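Local coordinates for reticulocyte binding protein (Streptococcus agalactiae COH1, PDB 3FAW) that probably hydrolyses alpha-1,6-glucosidic linkages in pullulan and related branched glucans as a secreted, cell-wall-anchored pullulanase, at residues S543-G546 / I547-N550; Q691-T694 / A695-T699. All blocks are in the same frame, centred on the assembly; numbering follows the deposited sequence.

Contact 1: S543-G546 / I547-N550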
loop_
_atom_site.group_PDB
_atom_site.type_symbol
_atom_site.label_atom_id
_atom_site.label_comp_id
_atom_site.label_asym_id
_atom_site.label_seq_id
_atom_site.Cartn_x
_atom_site.Cartn_y
_atom_site.Cartn_z
ATOM N N SER A 543 -25.423 2.016 -16.531
ATOM C CA SER A 543 -26.145 0.752 -16.673
ATOM C C SER A 543 -26.384 0.157 -15.283
ATOM O O SER A 543 -25.438 -0.057 -14.528
ATOM C CB SER A 543 -25.360 -0.232 -17.543
ATOM O OG SER A 543 -26.040 -1.470 -17.662
ATOM N N LEU A 544 -27.646 -0.091 -14.948
ATOM C CA LEU A 544 -28.011 -0.537 -13.599
ATOM C C LEU A 544 -27.592 -1.979 -13.317
ATOM O O LEU A 544 -27.382 -2.346 -12.164
ATOM C CB LEU A 544 -29.516 -0.382 -13.367
ATOM C CG LEU A 544 -30.086 1.030 -13.558
ATOM C CD1 LEU A 544 -31.551 1.044 -13.191
ATOM C CD2 LEU A 544 -29.309 2.067 -12.747
ATOM N N GLN A 545 -27.476 -2.795 -14.361
ATOM C CA GLN A 545 -27.018 -4.178 -14.193
ATOM C C GLN A 545 -25.563 -4.199 -13.711
ATOM O O GLN A 545 -25.218 -4.939 -12.793
ATOM C CB GLN A 545 -27.172 -4.964 -15.499
ATOM C CG GLN A 545 -27.164 -6.484 -15.326
ATOM C CD GLN A 545 -28.315 -7.004 -14.467
ATOM O OE1 GLN A 545 -28.064 -8.093 -13.746
ATOM N NE2 GLN A 545 -29.407 -6.434 -14.451
ATOM N N GLY A 546 -24.730 -3.367 -14.329
ATOM C CA GLY A 546 -23.330 -3.213 -13.931
ATOM C C GLY A 546 -23.176 -2.691 -12.514
ATOM O O GLY A 546 -22.346 -3.192 -11.759
ATOM N N ILE A 547 -23.973 -1.681 -12.166
ATOM C CA ILE A 547 -24.030 -1.146 -10.801
ATOM C C ILE A 547 -24.463 -2.247 -9.833
ATOM O O ILE A 547 -23.829 -2.453 -8.798
ATOM C CB ILE A 547 -25.018 0.058 -10.675
ATOM C CG1 ILE A 547 -24.600 1.231 -11.573
ATOM C CG2 ILE A 547 -25.099 0.569 -9.229
ATOM C CD1 ILE A 547 -23.327 1.912 -11.141
ATOM N N PHE A 548 -25.530 -2.963 -10.191
ATOM C CA PHE A 548 -26.072 -4.032 -9.354
ATOM C C PHE A 548 -25.045 -5.137 -9.121
ATOM O O PHE A 548 -24.865 -5.593 -7.996
ATOM C CB PHE A 548 -27.344 -4.625 -9.976
ATOM C CG PHE A 548 -27.933 -5.760 -9.180
ATOM C CD1 PHE A 548 -28.304 -5.572 -7.856
ATOM C CD2 PHE A 548 -28.103 -7.016 -9.747
ATOM C CE1 PHE A 548 -28.839 -6.616 -7.107
ATOM C CE2 PHE A 548 -28.645 -8.064 -9.006
ATOM C CZ PHE A 548 -29.012 -7.863 -7.685
ATOM N N LYS A 549 -24.375 -5.559 -10.188
ATOM C CA LYS A 549 -23.313 -6.561 -10.086
ATOM C C LYS A 549 -22.143 -6.085 -9.217
ATOM O O LYS A 549 -21.575 -6.876 -8.466
ATOM C CB LYS A 549 -22.836 -6.984 -11.483
ATOM C CG LYS A 549 -23.841 -7.873 -12.204
ATOM C CD LYS A 549 -23.608 -7.926 -13.703
ATOM C CE LYS A 549 -24.583 -8.905 -14.375
ATOM N NZ LYS A 549 -24.593 -8.770 -15.858
ATOM N N ASN A 550 -21.786 -4.804 -9.313
ATOM C CA ASN A 550 -20.781 -4.221 -8.405
ATOM C C ASN A 550 -21.229 -4.300 -6.942
ATOM O O ASN A 550 -20.463 -4.726 -6.077
ATOM C CB ASN A 550 -20.451 -2.771 -8.783
ATOM C CG ASN A 550 -19.342 -2.668 -9.816
ATOM O OD1 ASN A 550 -19.490 -1.998 -10.841
ATOM N ND2 ASN A 550 -18.220 -3.324 -9.546
#

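Contact 2: Q691-T694 / A695-T699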
loop_
_atom_site.group_PDB
_atom_site.type_symbol
_atom_site.label_atom_id
_atom_site.label_comp_id
_atom_site.label_asym_id
_atom_site.label_seq_id
_atom_site.Cartn_x
_atom_site.Cartn_y
_atom_site.Cartn_z
ATOM N N GLN A 691 -21.118 13.147 8.765
ATOM C CA GLN A 691 -20.307 12.200 9.535
ATOM C C GLN A 691 -21.179 11.315 10.436
ATOM O O GLN A 691 -20.896 10.120 10.596
ATOM C CB GLN A 691 -19.174 12.920 10.299
ATOM C CG GLN A 691 -19.395 13.164 11.779
ATOM C CD GLN A 691 -19.118 11.941 12.637
ATOM O OE1 GLN A 691 -18.080 11.289 12.510
ATOM N NE2 GLN A 691 -20.040 11.639 13.531
ATOM N N ALA A 692 -22.238 11.896 11.004
ATOM C CA ALA A 692 -23.209 11.136 11.793
ATOM C C ALA A 692 -23.984 10.170 10.898
ATOM O O ALA A 692 -24.335 9.070 11.316
ATOM C CB ALA A 692 -24.172 12.084 12.523
ATOM N N TYR A 693 -24.240 10.592 9.662
ATOM C CA TYR A 693 -24.874 9.731 8.660
ATOM C C TYR A 693 -23.981 8.518 8.358
ATOM O O TYR A 693 -24.448 7.376 8.357
ATOM C CB TYR A 693 -25.152 10.535 7.381
ATOM C CG TYR A 693 -26.260 9.993 6.504
ATOM C CD1 TYR A 693 -27.599 10.212 6.826
ATOM C CD2 TYR A 693 -25.973 9.299 5.334
ATOM C CE1 TYR A 693 -28.622 9.732 6.015
ATOM C CE2 TYR A 693 -26.992 8.813 4.517
ATOM C CZ TYR A 693 -28.312 9.033 4.862
ATOM O OH TYR A 693 -29.320 8.551 4.050
ATOM N N THR A 694 -22.696 8.777 8.129
ATOM C CA THR A 694 -21.719 7.728 7.825
ATOM C C THR A 694 -21.508 6.772 9.005
ATOM O O THR A 694 -21.421 5.558 8.811
ATOM C CB THR A 694 -20.369 8.337 7.389
ATOM O OG1 THR A 694 -20.585 9.225 6.287
ATOM C CG2 THR A 694 -19.380 7.252 6.971
ATOM N N ALA A 695 -21.436 7.322 10.217
ATOM C CA ALA A 695 -21.339 6.516 11.443
ATOM C C ALA A 695 -22.511 5.538 11.590
ATOM O O ALA A 695 -22.317 4.381 11.960
ATOM C CB ALA A 695 -21.257 7.419 12.666
ATOM N N GLY A 696 -23.722 6.013 11.298
ATOM C CA GLY A 696 -24.925 5.178 11.328
ATOM C C GLY A 696 -24.982 4.106 10.249
ATOM O O GLY A 696 -25.553 3.034 10.458
ATOM N N LEU A 697 -24.410 4.400 9.085
ATOM C CA LEU A 697 -24.305 3.420 8.005
ATOM C C LEU A 697 -23.333 2.295 8.372
ATOM O O LEU A 697 -23.537 1.147 7.982
ATOM C CB LEU A 697 -23.868 4.095 6.696
ATOM C CG LEU A 697 -24.909 4.984 6.011
ATOM C CD1 LEU A 697 -24.287 5.766 4.859
ATOM C CD2 LEU A 697 -26.095 4.150 5.527
ATOM N N ILE A 698 -22.286 2.618 9.126
ATOM C CA ILE A 698 -21.346 1.598 9.596
ATOM C C ILE A 698 -22.022 0.664 10.609
ATOM O O ILE A 698 -21.837 -0.550 10.550
ATOM C CB ILE A 698 -20.062 2.206 10.202
ATOM C CG1 ILE A 698 -19.249 2.930 9.121
ATOM C CG2 ILE A 698 -19.196 1.101 10.839
ATOM C CD1 ILE A 698 -18.163 3.837 9.671
ATOM N N THR A 699 -22.809 1.235 11.520
ATOM C CA THR A 699 -23.567 0.447 12.499
ATOM C C THR A 699 -24.517 -0.520 11.794
ATOM O O THR A 699 -24.531 -1.713 12.095
ATOM C CB THR A 699 -24.386 1.347 13.444
ATOM O OG1 THR A 699 -23.514 2.268 14.108
ATOM C CG2 THR A 699 -25.146 0.515 14.487
#

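Contact 1: S543-G546 / I547-N550
Q545 and K549, four residues apart on the outer side of helix 544-551, show how two long side chains can share one helical turn without pairing their polar ends. The Q545 chain leaves with CG anti to the backbone N (chi1 -161°) and then bends about the CB-CG bond, whereas the K549 chain runs out extended from CG, so the two pass each other at a slant. The lysine ammonium therefore lies against aliphatic carbon: K549 NZ is 3.5 Å from Q545 CG, and K549 CE is 3.6 Å from Q545 OE1. Nearer the backbone, K549 CG packs 3.3 Å from Q545 O, the same oxygen that accepts a nearly straight bond from K549 N (2.8 Å, 164°). Q545 also reaches its other neighbour, F548, whose ring it meets at the edge and close to the ring plane, OE1 lying 4.1 Å from F548 CD2.

The ring itself lies on the buried side of the helix, against L721 and Y739, and F548 N donates to L544 O, one turn back, at 2.8 Å. On a further face I547 sets CG1 3.3 Å from S543 O, while its branches pack on S523, L524 and I737. S543 occupies the N-cap position, although its hydroxyl makes no capping bond. The whole is a short amphipathic alpha-helix in the connection between barrel strands 513-516 and 566-568, wedged between helix 518-525 and the C-terminal beta-sheet of this TIM-barrel enzyme.

Contact 2: Q691-T694 / A695-T699
A695 N donates to Q691 O at 2.9 Å with an N-H...O angle of 162°, the shortest of four successive i to i+4 bonds that carry helix 685-703 through these residues. This helix follows the last strand of the TIM barrel, 614-618, and packs beside helices 590-609 and 302-308, as expected of the eighth helix of a (beta/alpha)8 fold. Farther along, L697 N reaches Y693 O at 3.1 Å with a more bent angle of 147°.

Two polar side chains find their partners beyond these residues. T694 turns OG1 beside its own backbone N, which brings the hydroxyl to T690 O one turn earlier and to N605 ND2 of helix 590-609; a buried hydroxyl is thus held by both its own helix and a neighbouring one. Y693 OH is hydrogen-bonded to D779 O, anchoring the far end of the ring to the C-terminal domain.

Packing then fans out by face. A695 sets its methyl 3.4 Å from Q691 O and touches L308; a calcium ion lies about 5 Å from this side chain. I698 also packs on L308, and its CG1 stands 3.4 Å from T694 O. The remaining buried face belongs to Y693 and L697, which both reach V606 and A783. With CG of Y693 anti to the backbone N (chi1 -156°), the ring swings out from the helix, and the leucine crosses it obliquely. One methyl does the touching: L697 CD1 lies 3.9 Å from Y693 CD2 and 4.1 Å from Y693 CE2.

Overall arrangement
Followed from the N terminus, the chain reaches contact 1 in the connection between the sixth and seventh barrel strands, then runs through strands 566-568 and 614-618 before entering contact 2. Each contact is made within consecutive turns of a single helix, so neither closes a long loop; they lie in series, without nesting or crossing. The centres of contact 1 and contact 2 are 24 Å apart, and the nearest atoms of contact 1 and contact 2 are about 15 Å apart, with no direct touch. What they share is the C-terminal domain: helix 544-551 meets its strands 720-721 and 736-742, while helix 685-703, probably the eighth barrel helix, meets its loop around A783.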